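Local coordinates for protein similar to yteR (Bacilus subtilis) (Clostridium acetobutylicum, PDB 4WU0) that probably hydrolyses unsaturated rhamnogalacturonan fragments of pectin, as a glycoside hydrolase of family GH105 related to YteR, at residues N65-E70 with I74-N79; F117-I122 with Q126-G131; L174-D179 with G199-W204. All blocks are in the same frame, centred on the assembly; numbering follows the deposited sequence.

Interaction 1 of 3, residues N65-E70 with I74-N79; sequences NGYKLE and IDHLNN
Tyr-67 and His-76 make most of this contact, and their rings are set askew: the planes stand 61° apart and the centroids 5.9 Å, a relation that is neither a stack nor an edge-to-face pair. What touches the tyrosine is chiefly the methylene of the histidine. His-76 CB lies at the edge of the phenol ring, near its plane, with CE1 of Tyr-67 3.7 Å away. The imidazole lies obliquely to the phenol, its CD2 3.8 Å from Tyr-67 CD1. Tyr-67 reaches this position with CG anti to the backbone N (chi1 173°), which carries the ring nearer to His-76 than the initial direction of the side chain would suggest. Leu-69 N stands over one face of the phenol, 3.8 Å above its plane and offset toward the rim. The 156 Å² buried between 65-70 and 74-79 reflects a modest, mainly van der Waals contact near the surface. Trp-23 adds a third ring, meeting His-76 edge-to-face and Tyr-67 obliquely, while the phenol OH is hydrogen-bonded to Gln-105. Both segments belong to the loop between helices 44-54 and 80-90; Tyr-67 rests on helix 93-108, and Leu-77 bridges that helix and helix 129-146.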
loop_
_atom_site.group_PDB
_atom_site.type_symbol
_atom_site.label_atom_id
_atom_site.label_comp_id
_atom_site.label_asym_id
_atom_site.label_seq_id
_atom_site.Cartn_x
_atom_site.Cartn_y
_atom_site.Cartn_z
ATOM N N ASN A 65 -1.405 8.579 20.048
ATOM C CA ASN A 65 -0.975 9.949 19.826
ATOM C C ASN A 65 -0.969 10.276 18.345
ATOM O O ASN A 65 -0.368 9.552 17.567
ATOM C CB ASN A 65 0.410 10.149 20.415
ATOM C CG ASN A 65 0.442 9.865 21.906
ATOM O OD1 ASN A 65 -0.391 10.378 22.670
ATOM N ND2 ASN A 65 1.415 9.051 22.335
ATOM N N GLY A 66 -1.656 11.356 17.969
ATOM C CA GLY A 66 -1.698 11.778 16.578
ATOM C C GLY A 66 -2.860 11.199 15.788
ATOM O O GLY A 66 -3.000 11.465 14.600
ATOM N N TYR A 67 -3.699 10.428 16.464
ATOM C CA TYR A 67 -4.887 9.823 15.862
ATOM C C TYR A 67 -6.131 10.500 16.393
ATOM O O TYR A 67 -6.241 10.711 17.592
ATOM C CB TYR A 67 -4.927 8.349 16.222
ATOM C CG TYR A 67 -6.201 7.653 15.804
ATOM C CD1 TYR A 67 -6.529 7.520 14.462
ATOM C CD2 TYR A 67 -7.074 7.142 16.746
ATOM C CE1 TYR A 67 -7.686 6.879 14.071
ATOM C CE2 TYR A 67 -8.238 6.501 16.375
ATOM C CZ TYR A 67 -8.547 6.367 15.033
ATOM O OH TYR A 67 -9.722 5.736 14.675
ATOM N N LYS A 68 -7.068 10.854 15.516
ATOM C CA LYS A 68 -8.381 11.314 15.982
ATOM C C LYS A 68 -9.424 10.624 15.128
ATOM O O LYS A 68 -9.506 10.825 13.918
ATOM C CB LYS A 68 -8.531 12.836 15.929
ATOM C CG LYS A 68 -9.825 13.347 16.580
ATOM C CD LYS A 68 -9.823 14.878 16.709
ATOM C CE LYS A 68 -11.219 15.433 16.961
ATOM N NZ LYS A 68 -11.212 16.924 17.068
ATOM N N LEU A 69 -10.172 9.754 15.780
ATOM C CA LEU A 69 -11.168 8.936 15.126
ATOM C C LEU A 69 -12.152 9.772 14.319
ATOM O O LEU A 69 -12.503 9.411 13.190
ATOM C CB LEU A 69 -11.899 8.125 16.190
ATOM C CG LEU A 69 -12.981 7.173 15.696
ATOM C CD1 LEU A 69 -13.054 5.969 16.614
ATOM C CD2 LEU A 69 -14.306 7.888 15.652
ATOM N N GLU A 70 -12.606 10.880 14.906
ATOM C CA GLU A 70 -13.632 11.704 14.298
ATOM C C GLU A 70 -13.207 12.425 13.012
ATOM O O GLU A 70 -14.046 13.017 12.340
ATOM C CB GLU A 70 -14.169 12.718 15.323
ATOM C CG GLU A 70 -14.988 12.078 16.437
ATOM C CD GLU A 70 -14.143 11.395 17.511
ATOM O OE1 GLU A 70 -12.900 11.577 17.535
ATOM O OE2 GLU A 70 -14.738 10.673 18.342
ATOM N N ILE A 74 -9.193 7.467 6.296
ATOM C CA ILE A 74 -8.940 6.045 6.120
ATOM C C ILE A 74 -7.451 5.694 6.289
ATOM O O ILE A 74 -7.128 4.570 6.705
ATOM C CB ILE A 74 -9.493 5.517 4.763
ATOM C CG1 ILE A 74 -9.791 4.023 4.823
ATOM C CG2 ILE A 74 -8.550 5.825 3.610
ATOM C CD1 ILE A 74 -11.035 3.692 5.584
ATOM N N ASP A 75 -6.572 6.642 5.994
ATOM C CA ASP A 75 -5.118 6.439 6.130
ATOM C C ASP A 75 -4.757 6.054 7.541
ATOM O O ASP A 75 -3.782 5.321 7.756
ATOM C CB ASP A 75 -4.289 7.680 5.788
ATOM C CG ASP A 75 -4.286 8.019 4.326
ATOM O OD1 ASP A 75 -4.621 7.164 3.489
ATOM O OD2 ASP A 75 -3.943 9.167 4.003
ATOM N N HIS A 76 -5.515 6.568 8.509
ATOM C CA HIS A 76 -5.217 6.348 9.923
ATOM C C HIS A 76 -5.434 4.918 10.401
ATOM O O HIS A 76 -5.042 4.592 11.519
ATOM C CB HIS A 76 -6.060 7.280 10.787
ATOM C CG HIS A 76 -5.563 8.680 10.800
ATOM N ND1 HIS A 76 -4.474 9.082 10.063
ATOM C CD2 HIS A 76 -5.983 9.772 11.476
ATOM C CE1 HIS A 76 -4.248 10.367 10.281
ATOM N NE2 HIS A 76 -5.148 10.805 11.135
ATOM N N LEU A 77 -6.023 4.058 9.571
ATOM C CA LEU A 77 -6.193 2.648 9.915
ATOM C C LEU A 77 -4.987 1.778 9.573
ATOM O O LEU A 77 -4.828 0.694 10.121
ATOM C CB LEU A 77 -7.447 2.074 9.251
ATOM C CG LEU A 77 -8.732 2.793 9.652
ATOM C CD1 LEU A 77 -9.906 2.131 8.957
ATOM C CD2 LEU A 77 -8.960 2.807 11.158
ATOM N N ASN A 78 -4.143 2.229 8.659
ATOM C CA ASN A 78 -3.104 1.337 8.166
ATOM C C ASN A 78 -2.165 0.823 9.258
ATOM O O ASN A 78 -1.739 -0.325 9.223
ATOM C CB ASN A 78 -2.256 1.983 7.099
ATOM C CG ASN A 78 -1.432 0.947 6.356
ATOM O OD1 ASN A 78 -1.988 0.039 5.753
ATOM N ND2 ASN A 78 -0.121 1.032 6.447
ATOM N N ASN A 79 -1.834 1.687 10.208
ATOM C CA ASN A 79 -0.889 1.341 11.259
ATOM C C ASN A 79 -1.466 0.321 12.253
ATOM O O ASN A 79 -0.753 -0.210 13.078
ATOM C CB ASN A 79 -0.402 2.601 11.969
ATOM C CG ASN A 79 0.525 3.433 11.125
ATOM O OD1 ASN A 79 1.030 2.994 10.089
ATOM N ND2 ASN A 79 0.776 4.651 11.570
#

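Interaction 2 of 3, residues F117-I122 with Q126-G131; sequences FWHKNI and QIWLDG
His-119 lies flat against Trp-128 in an offset stack, the imidazole and the five-membered ring 8° from parallel with centroids 4.1 Å apart. Within the stack the rings come closest at His-119 CD2 and Trp-128 CD2, 3.4 Å apart. Each CB also sits over the other residue's ring, so two CH-pi contacts flank the stack; the anti placement of His-119 CG relative to its backbone N (chi1 -168°) brings the imidazole across the indole. At its edge the imidazole meets Gly-131, whose N is 3.7 Å from His-119 CE1. A single backbone bond joins the two segments, His-119 N donating to Gln-126 O at 3.0 Å.

Packing is looser around Trp-118, whose side chain starts away from 126-131 and which is partly exposed. A bound water marks the polar flank, 2.9 Å from His-119 ND1 and accepting from Trp-128 N at 3.0 Å. Gln-126 OE1 lies in the indole plane and accepts a nearly straight bond from Trp-128 NE1 (3.0 Å, 167°), which helps fix the indole's rotation, while Gln-126 NE2 is bonded to Glu-184. The stack thus sets the tilt of the buried imidazole, and the water ties its ND1 to Trp-128 N, which would limit its rotation.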
loop_
_atom_site.group_PDB
_atom_site.type_symbol
_atom_site.label_atom_id
_atom_site.label_comp_id
_atom_site.label_asym_id
_atom_site.label_seq_id
_atom_site.Cartn_x
_atom_site.Cartn_y
_atom_site.Cartn_z
ATOM N N PHE A 117 -16.026 2.747 1.859
ATOM C CA PHE A 117 -15.528 3.838 2.699
ATOM C C PHE A 117 -15.112 5.058 1.847
ATOM O O PHE A 117 -14.332 4.932 0.887
ATOM C CB PHE A 117 -14.281 3.394 3.469
ATOM C CG PHE A 117 -14.496 2.245 4.433
ATOM C CD1 PHE A 117 -15.558 2.236 5.326
ATOM C CD2 PHE A 117 -13.586 1.202 4.476
ATOM C CE1 PHE A 117 -15.722 1.179 6.227
ATOM C CE2 PHE A 117 -13.729 0.158 5.368
ATOM C CZ PHE A 117 -14.800 0.145 6.245
ATOM N N TRP A 118 -15.579 6.232 2.230
ATOM C CA TRP A 118 -14.977 7.467 1.758
ATOM C C TRP A 118 -13.490 7.485 2.139
ATOM O O TRP A 118 -13.097 7.038 3.212
ATOM C CB TRP A 118 -15.592 8.681 2.443
ATOM C CG TRP A 118 -17.004 8.994 2.112
ATOM C CD1 TRP A 118 -17.833 8.324 1.251
ATOM C CD2 TRP A 118 -17.761 10.094 2.624
ATOM N NE1 TRP A 118 -19.063 8.943 1.203
ATOM C CE2 TRP A 118 -19.052 10.020 2.053
ATOM C CE3 TRP A 118 -17.479 11.122 3.531
ATOM C CZ2 TRP A 118 -20.041 10.954 2.331
ATOM C CZ3 TRP A 118 -18.470 12.046 3.820
ATOM C CH2 TRP A 118 -19.739 11.952 3.227
ATOM N N HIS A 119 -12.670 8.033 1.265
ATOM C CA HIS A 119 -11.248 8.122 1.552
ATOM C C HIS A 119 -10.979 8.909 2.865
ATOM O O HIS A 119 -10.192 8.464 3.730
ATOM C CB HIS A 119 -10.517 8.758 0.384
ATOM C CG HIS A 119 -9.045 8.606 0.503
ATOM N ND1 HIS A 119 -8.452 7.361 0.551
ATOM C CD2 HIS A 119 -8.054 9.512 0.664
ATOM C CE1 HIS A 119 -7.152 7.511 0.727
ATOM N NE2 HIS A 119 -6.888 8.805 0.796
ATOM N N LYS A 120 -11.624 10.063 3.025
ATOM C CA LYS A 120 -11.572 10.812 4.273
ATOM C C LYS A 120 -12.864 11.608 4.399
ATOM O O LYS A 120 -13.542 11.871 3.400
ATOM C CB LYS A 120 -10.421 11.830 4.330
ATOM C CG LYS A 120 -9.029 11.277 4.054
ATOM C CD LYS A 120 -7.954 12.351 4.251
ATOM C CE LYS A 120 -6.579 11.818 3.884
ATOM N NZ LYS A 120 -5.546 12.853 4.099
ATOM N N ASN A 121 -13.189 12.039 5.607
ATOM C CA ASN A 121 -14.335 12.935 5.785
ATOM C C ASN A 121 -14.211 14.191 4.909
ATOM O O ASN A 121 -15.229 14.701 4.402
ATOM C CB ASN A 121 -14.488 13.332 7.263
ATOM C CG ASN A 121 -15.912 13.194 7.781
ATOM O OD1 ASN A 121 -16.780 12.574 7.159
ATOM N ND2 ASN A 121 -16.152 13.764 8.951
ATOM N N ILE A 122 -12.981 14.675 4.698
ATOM C CA ILE A 122 -12.777 15.886 3.889
ATOM C C ILE A 122 -12.855 15.609 2.389
ATOM O O ILE A 122 -12.810 16.547 1.578
ATOM C CB ILE A 122 -11.425 16.602 4.171
ATOM C CG1 ILE A 122 -10.255 15.660 3.910
ATOM C CG2 ILE A 122 -11.404 17.196 5.580
ATOM C CD1 ILE A 122 -8.922 16.372 3.914
ATOM N N GLN A 126 -15.782 10.101 -2.213
ATOM C CA GLN A 126 -14.597 9.752 -3.003
ATOM C C GLN A 126 -14.002 8.407 -2.617
ATOM O O GLN A 126 -13.846 8.098 -1.440
ATOM C CB GLN A 126 -13.524 10.832 -2.871
ATOM C CG GLN A 126 -13.968 12.160 -3.434
ATOM C CD GLN A 126 -12.987 13.275 -3.205
ATOM O OE1 GLN A 126 -11.760 13.075 -3.227
ATOM N NE2 GLN A 126 -13.517 14.474 -2.967
ATOM N N ILE A 127 -13.659 7.617 -3.631
ATOM C CA ILE A 127 -12.906 6.393 -3.444
ATOM C C ILE A 127 -11.548 6.614 -4.093
ATOM O O ILE A 127 -11.477 6.864 -5.289
ATOM C CB ILE A 127 -13.562 5.184 -4.120
ATOM C CG1 ILE A 127 -14.973 4.962 -3.556
ATOM C CG2 ILE A 127 -12.686 3.936 -3.921
ATOM C CD1 ILE A 127 -15.800 3.955 -4.338
ATOM N N TRP A 128 -10.472 6.535 -3.318
ATOM C CA TRP A 128 -9.116 6.537 -3.877
ATOM C C TRP A 128 -8.511 5.150 -3.697
ATOM O O TRP A 128 -8.744 4.490 -2.667
ATOM C CB TRP A 128 -8.187 7.521 -3.169
ATOM C CG TRP A 128 -8.601 8.969 -3.060
ATOM C CD1 TRP A 128 -9.847 9.519 -3.226
ATOM C CD2 TRP A 128 -7.730 10.048 -2.706
ATOM N NE1 TRP A 128 -9.787 10.883 -3.003
ATOM C CE2 TRP A 128 -8.502 11.227 -2.678
ATOM C CE3 TRP A 128 -6.369 10.129 -2.405
ATOM C CZ2 TRP A 128 -7.954 12.470 -2.367
ATOM C CZ3 TRP A 128 -5.831 11.354 -2.104
ATOM C CH2 TRP A 128 -6.616 12.512 -2.081
ATOM N N LEU A 129 -7.754 4.693 -4.691
ATOM C CA LEU A 129 -7.187 3.342 -4.622
ATOM C C LEU A 129 -6.378 3.157 -3.340
ATOM O O LEU A 129 -6.410 2.064 -2.743
ATOM C CB LEU A 129 -6.290 3.047 -5.832
ATOM C CG LEU A 129 -6.964 2.887 -7.197
ATOM C CD1 LEU A 129 -5.971 2.559 -8.263
ATOM C CD2 LEU A 129 -8.049 1.818 -7.118
ATOM N N ASP A 130 -5.625 4.187 -2.940
ATOM C CA ASP A 130 -4.810 4.120 -1.733
ATOM C C ASP A 130 -5.601 3.546 -0.560
ATOM O O ASP A 130 -5.064 2.774 0.228
ATOM C CB ASP A 130 -4.282 5.510 -1.277
ATOM C CG ASP A 130 -3.699 6.362 -2.387
ATOM O OD1 ASP A 130 -4.262 6.419 -3.478
ATOM O OD2 ASP A 130 -2.659 7.021 -2.140
ATOM N N GLY A 131 -6.862 3.965 -0.408
ATOM C CA GLY A 131 -7.672 3.597 0.735
ATOM C C GLY A 131 -7.987 2.127 0.876
ATOM O O GLY A 131 -8.246 1.647 1.974
HETATM O O HOH W 1 -10.205 5.394 -0.601
#

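Interaction 3 of 3, residues L174-D179 with G199-W204; sequences LYHAYD and GRAMGW
Met-202 turns its sulfur toward the backbone of Leu-174, and Ala-201 sets its methyl against the ring of His-176; these two pairs make the first shell. Leu-174 N donates a weak hydrogen bond to Met-202 SD, 3.4 Å long with an angle of 154° at the hydrogen. The same sulfur packs 3.8 Å from Leu-174 CB, so it serves as acceptor and apolar partner at once. A side chain bent at both later torsions (chi2 and chi3 each -65°) folds the thioether back to this position. At the second pair, Ala-201 CB approaches the imidazole obliquely, 3.8 Å from His-176 CD2 and slightly farther from CG. All four residues are buried, and the area shared by the segments is 179 Å².

In the second shell, regular backbone bonds from Gly-203 N to Gly-199 O and from Trp-204 N to Arg-200 O set the helical turn that carries Ala-201 and Met-202. His-176 is positioned through its nitrogens: ND1 is bonded to Tyr-335 OH, and NE2 makes a weak bond to Asp-130 OD1. Helix 223-240 packs on the Leu-174 and Met-202 side chains through Cys-233, and Leu-129 packs on Leu-174 and Ala-201.

The contact joins the lead-in to strand 177-179, which pairs antiparallel with 126-128, to the first turn of helix 199-215. A short two-stranded sheet beside the start of this helix is consistent with the (alpha/alpha)6 barrel of the six-hairpin clan to which this family belongs.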
loop_
_atom_site.group_PDB
_atom_site.type_symbol
_atom_site.label_atom_id
_atom_site.label_comp_id
_atom_site.label_asym_id
_atom_site.label_seq_id
_atom_site.Cartn_x
_atom_site.Cartn_y
_atom_site.Cartn_z
ATOM N N LEU A 174 -6.490 0.947 -13.413
ATOM C CA LEU A 174 -7.464 1.676 -12.606
ATOM C C LEU A 174 -6.941 3.069 -12.296
ATOM O O LEU A 174 -5.772 3.260 -11.948
ATOM C CB LEU A 174 -7.767 0.950 -11.281
ATOM C CG LEU A 174 -8.675 -0.278 -11.322
ATOM C CD1 LEU A 174 -8.011 -1.431 -12.030
ATOM C CD2 LEU A 174 -9.099 -0.698 -9.916
ATOM N N TYR A 175 -7.813 4.049 -12.457
ATOM C CA TYR A 175 -7.480 5.426 -12.153
ATOM C C TYR A 175 -7.284 5.612 -10.657
ATOM O O TYR A 175 -7.820 4.870 -9.844
ATOM C CB TYR A 175 -8.580 6.360 -12.646
ATOM C CG TYR A 175 -8.762 6.354 -14.131
ATOM C CD1 TYR A 175 -8.007 7.177 -14.942
ATOM C CD2 TYR A 175 -9.692 5.519 -14.729
ATOM C CE1 TYR A 175 -8.174 7.166 -16.322
ATOM C CE2 TYR A 175 -9.849 5.500 -16.097
ATOM C CZ TYR A 175 -9.087 6.325 -16.879
ATOM O OH TYR A 175 -9.255 6.318 -18.242
ATOM N N HIS A 176 -6.538 6.649 -10.302
ATOM C CA HIS A 176 -6.179 6.939 -8.919
ATOM C C HIS A 176 -7.427 7.118 -8.021
ATOM O O HIS A 176 -7.506 6.551 -6.935
ATOM C CB HIS A 176 -5.328 8.202 -8.925
ATOM C CG HIS A 176 -4.767 8.604 -7.595
ATOM N ND1 HIS A 176 -3.942 9.701 -7.460
ATOM C CD2 HIS A 176 -4.910 8.088 -6.354
ATOM C CE1 HIS A 176 -3.608 9.843 -6.193
ATOM N NE2 HIS A 176 -4.162 8.868 -5.504
ATOM N N ALA A 177 -8.410 7.874 -8.500
ATOM C CA ALA A 177 -9.564 8.216 -7.677
ATOM C C ALA A 177 -10.838 8.416 -8.479
ATOM O O ALA A 177 -10.816 8.631 -9.705
ATOM C CB ALA A 177 -9.274 9.481 -6.873
ATOM N N TYR A 178 -11.942 8.398 -7.732
ATOM C CA TYR A 178 -13.306 8.444 -8.240
ATOM C C TYR A 178 -14.121 9.316 -7.290
ATOM O O TYR A 178 -14.040 9.132 -6.079
ATOM C CB TYR A 178 -13.872 7.018 -8.250
ATOM C CG TYR A 178 -15.352 6.880 -8.471
ATOM C CD1 TYR A 178 -15.946 7.285 -9.655
ATOM C CD2 TYR A 178 -16.160 6.308 -7.496
ATOM C CE1 TYR A 178 -17.314 7.141 -9.857
ATOM C CE2 TYR A 178 -17.523 6.152 -7.695
ATOM C CZ TYR A 178 -18.091 6.564 -8.878
ATOM O OH TYR A 178 -19.452 6.402 -9.065
ATOM N N ASP A 179 -14.887 10.262 -7.834
ATOM C CA ASP A 179 -15.824 11.063 -7.060
ATOM C C ASP A 179 -17.241 10.701 -7.504
ATOM O O ASP A 179 -17.691 11.098 -8.572
ATOM C CB ASP A 179 -15.604 12.555 -7.292
ATOM C CG ASP A 179 -16.504 13.417 -6.434
ATOM O OD1 ASP A 179 -17.351 12.873 -5.703
ATOM O OD2 ASP A 179 -16.381 14.649 -6.499
ATOM N N GLY A 199 1.258 5.276 -10.661
ATOM C CA GLY A 199 1.952 4.060 -10.286
ATOM C C GLY A 199 1.680 3.592 -8.870
ATOM O O GLY A 199 1.306 2.436 -8.635
ATOM N N ARG A 200 1.885 4.479 -7.903
ATOM C CA ARG A 200 1.725 4.053 -6.519
ATOM C C ARG A 200 0.271 3.672 -6.198
ATOM O O ARG A 200 0.041 2.747 -5.426
ATOM C CB ARG A 200 2.247 5.106 -5.536
ATOM C CG ARG A 200 1.947 4.716 -4.092
ATOM C CD ARG A 200 2.871 5.297 -3.032
ATOM N NE ARG A 200 2.705 6.731 -2.802
ATOM C CZ ARG A 200 3.650 7.648 -2.976
ATOM N NH1 ARG A 200 3.390 8.907 -2.676
ATOM N NH2 ARG A 200 4.866 7.322 -3.391
ATOM N N ALA A 201 -0.682 4.341 -6.810
ATOM C CA ALA A 201 -2.089 4.002 -6.583
ATOM C C ALA A 201 -2.403 2.593 -7.054
ATOM O O ALA A 201 -3.058 1.809 -6.334
ATOM C CB ALA A 201 -2.975 4.992 -7.237
ATOM N N MET A 202 -1.954 2.233 -8.253
ATOM C CA MET A 202 -2.095 0.844 -8.663
ATOM C C MET A 202 -1.349 -0.090 -7.730
ATOM O O MET A 202 -1.822 -1.173 -7.441
ATOM C CB MET A 202 -1.615 0.626 -10.095
ATOM C CG MET A 202 -2.620 1.017 -11.153
ATOM S SD MET A 202 -4.128 0.010 -11.148
ATOM C CE MET A 202 -3.543 -1.629 -11.605
ATOM N N GLY A 203 -0.171 0.313 -7.268
ATOM C CA GLY A 203 0.582 -0.479 -6.304
ATOM C C GLY A 203 -0.222 -0.746 -5.033
ATOM O O GLY A 203 -0.259 -1.868 -4.544
ATOM N N TRP A 204 -0.865 0.281 -4.483
ATOM C CA TRP A 204 -1.694 0.092 -3.302
ATOM C C TRP A 204 -2.760 -0.966 -3.552
ATOM O O TRP A 204 -2.996 -1.838 -2.724
ATOM C CB TRP A 204 -2.408 1.376 -2.911
ATOM C CG TRP A 204 -1.540 2.503 -2.325
ATOM C CD1 TRP A 204 -1.568 3.822 -2.696
ATOM C CD2 TRP A 204 -0.582 2.423 -1.252
ATOM N NE1 TRP A 204 -0.704 4.550 -1.930
ATOM C CE2 TRP A 204 -0.075 3.715 -1.050
ATOM C CE3 TRP A 204 -0.101 1.386 -0.446
ATOM C CZ2 TRP A 204 0.889 4.000 -0.097
ATOM C CZ3 TRP A 204 0.847 1.681 0.509
ATOM C CH2 TRP A 204 1.328 2.976 0.680
#

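How the interactions relate
The three contacts follow one another along the chain, each closing before the next opens. Interactions 1 and 2 have centres 13 Å apart and touch directly: Ile-74 N lies 2.9 Å from His-119 O, a probable hydrogen bond. Interactions 2 and 3, 11 Å apart, share the antiparallel pair 126-128 and 177-179, joined by probable bonds from Ile-127 N to Tyr-178 O and Leu-129 N to His-176 O, both 2.9 Å. Interactions 1 and 3 do not touch, their nearest atoms being about 6 Å apart. Interaction 2 thus connects the other two, so the three contacts form a connected series from the near-surface loop before helix 80-90 to the buried start of helix 199-215.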